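Local atomic coordinates of Rod shape determining protein RodA (Thermus thermophilus, PDB entry 6BAR), a protein that probably polymerises lipid-linked disaccharide-peptide units into the glycan chains of peptidoglycan during cell wall elongation, as a membrane-embedded glycosyltransferase of the SEDS family. Residues 28-33 with 255-260. Residues are numbered along the deposited sequence; the frame is centred on the assembly and turned at random.
Sequences VNLGSA and DFVFSV. With OLC ((2R)-2,3-dihydroxypropyl (9Z)-octadec-9-enoate), chain B.
V257, A33 and V260 supply most of the surface where the end of helix 13-30 meets a segment distant in sequence that leads into helix 258-264, and N29 adds the one hydrogen bond between 28-33 and 255-260. The contact is a compact example of how a helix end is tied to its surroundings by a side-chain amide set beside small apolar groups. The carboxamide of N29 reaches across because CG lies anti to the backbone N (chi1 -176°), and its ND2 donates to V257 O at a modelled 2.5 Å, with a bent N-H...O angle of 136°. The same ND2 lies against V257 CG1, so one valine meets the amide with both its carbonyl and a methyl. The other methyl, V257 CG2, faces L30 CD1 at 3.9 Å and also lies over one face of the F256 ring, 3.8 Å above its plane, roughly at right angles to the leucine contact. Were N29 replaced by an alanine, V257 O would probably lose this donor, leaving only apolar packing between the two segments. Further along, A33 CB packs on V260 CB at 3.6 Å, and V260 CG1 comes equally close to A33 CA. The turn running up to A33 is held by N29 O, which accepts from both S32 N and A33 N. The G31 carbonyl borders a bound monoolein. S32, just past helix 13-30, hydrogen-bonds through OG to E264 of helix 258-264, while L30 also packs on L40 and Q43 of helix 39-56.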
# COMPACT_ATOMS: atom_id res chain seq x y z
N VAL A 28 -2.64 7.83 -18.71
CA VAL A 28 -3.19 8.81 -19.65
C VAL A 28 -3.34 10.18 -18.99
O VAL A 28 -3.43 11.19 -19.70
CB VAL A 28 -4.52 8.33 -20.26
CG1 VAL A 28 -4.32 7.03 -21.05
CG2 VAL A 28 -5.60 8.18 -19.19
N ASN A 29 -3.35 10.23 -17.66
CA ASN A 29 -3.37 11.51 -16.97
C ASN A 29 -1.97 12.12 -16.89
O ASN A 29 -1.80 13.32 -17.14
CB ASN A 29 -3.94 11.36 -15.56
CG ASN A 29 -4.07 12.69 -14.86
OD1 ASN A 29 -4.47 13.69 -15.46
ND2 ASN A 29 -3.73 12.73 -13.58
N LEU A 30 -0.98 11.31 -16.53
CA LEU A 30 0.38 11.83 -16.43
C LEU A 30 0.86 12.42 -17.75
O LEU A 30 1.63 13.38 -17.76
CB LEU A 30 1.33 10.72 -15.97
CG LEU A 30 2.69 11.21 -15.47
CD1 LEU A 30 2.52 12.13 -14.26
CD2 LEU A 30 3.58 10.03 -15.15
N GLY A 31 0.40 11.87 -18.87
CA GLY A 31 0.76 12.43 -20.16
C GLY A 31 0.16 13.79 -20.45
O GLY A 31 0.50 14.38 -21.48
N SER A 32 -0.72 14.30 -19.59
CA SER A 32 -1.28 15.63 -19.78
C SER A 32 -1.16 16.44 -18.50
O SER A 32 -1.11 17.68 -18.53
CB SER A 32 -2.74 15.55 -20.24
OG SER A 32 -3.60 15.10 -19.20
N ALA A 33 -1.09 15.75 -17.36
CA ALA A 33 -0.90 16.39 -16.06
C ALA A 33 0.59 16.61 -15.85
O ALA A 33 1.31 15.73 -15.37
CB ALA A 33 -1.49 15.53 -14.94
N ASP A 255 0.80 16.34 -5.29
CA ASP A 255 -0.51 16.19 -5.91
C ASP A 255 -0.58 16.79 -7.32
O ASP A 255 -1.67 17.14 -7.78
CB ASP A 255 -1.60 16.80 -5.01
CG ASP A 255 -1.31 18.25 -4.60
OD1 ASP A 255 -1.34 19.15 -5.47
OD2 ASP A 255 -1.07 18.49 -3.40
N PHE A 256 0.56 16.90 -8.02
CA PHE A 256 0.57 17.49 -9.36
C PHE A 256 0.02 16.55 -10.42
O PHE A 256 -0.06 16.94 -11.59
CB PHE A 256 1.99 17.96 -9.74
CG PHE A 256 2.91 16.87 -10.26
CD1 PHE A 256 3.48 15.94 -9.41
CD2 PHE A 256 3.25 16.83 -11.61
CE1 PHE A 256 4.34 14.96 -9.90
CE2 PHE A 256 4.12 15.86 -12.10
CZ PHE A 256 4.66 14.93 -11.24
N VAL A 257 -0.39 15.34 -10.03
CA VAL A 257 -1.01 14.38 -10.93
C VAL A 257 -2.51 14.37 -10.67
O VAL A 257 -3.31 14.11 -11.58
CB VAL A 257 -0.40 12.98 -10.74
CG1 VAL A 257 -0.88 12.02 -11.83
CG2 VAL A 257 1.12 13.07 -10.74
N PHE A 258 -2.91 14.67 -9.43
CA PHE A 258 -4.32 14.63 -9.08
C PHE A 258 -4.98 16.00 -9.13
O PHE A 258 -6.17 16.10 -9.47
CB PHE A 258 -4.49 14.02 -7.68
CG PHE A 258 -5.92 13.97 -7.23
CD1 PHE A 258 -6.76 12.95 -7.66
CD2 PHE A 258 -6.43 14.93 -6.38
CE1 PHE A 258 -8.07 12.90 -7.24
CE2 PHE A 258 -7.74 14.89 -5.97
CZ PHE A 258 -8.56 13.87 -6.40
N SER A 259 -4.24 17.07 -8.81
CA SER A 259 -4.81 18.41 -8.91
C SER A 259 -5.13 18.78 -10.35
O SER A 259 -6.03 19.58 -10.59
CB SER A 259 -3.84 19.43 -8.29
OG SER A 259 -2.62 19.51 -9.02
N VAL A 260 -4.41 18.19 -11.31
CA VAL A 260 -4.67 18.43 -12.72
C VAL A 260 -5.81 17.55 -13.23
O VAL A 260 -6.62 17.99 -14.05
CB VAL A 260 -3.37 18.20 -13.53
CG1 VAL A 260 -3.57 18.55 -14.99
CG2 VAL A 260 -2.22 19.01 -12.93
C18 OLC B . -1.89 -1.84 -18.35
C10 OLC B . 2.37 5.00 -22.48
C9 OLC B . 2.67 5.54 -23.68
C17 OLC B . -1.99 -0.36 -18.66
C11 OLC B . 2.37 3.50 -22.28
C8 OLC B . 2.67 7.04 -23.85
C24 OLC B . -2.98 16.23 -25.94
C16 OLC B . -0.74 0.14 -19.35
C12 OLC B . 2.02 3.16 -20.85
C7 OLC B . 1.32 7.58 -23.41
C15 OLC B . -0.88 1.62 -19.66
C13 OLC B . 1.35 1.81 -20.77
C6 OLC B . 1.47 8.88 -22.65
C14 OLC B . -0.14 1.97 -20.94
C5 OLC B . 0.11 9.50 -22.39
C4 OLC B . -0.61 9.78 -23.70
C3 OLC B . -0.78 11.27 -23.95
C2 OLC B . 0.57 11.93 -24.20
C21 OLC B . -0.80 15.21 -25.35
C1 OLC B . 0.45 13.20 -25.03
C22 OLC B . -2.18 15.59 -24.83
O19 OLC B . 0.80 13.19 -26.19
O25 OLC B . -4.29 16.56 -25.52
O23 OLC B . -2.86 14.45 -24.37
O20 OLC B . -0.07 14.39 -24.46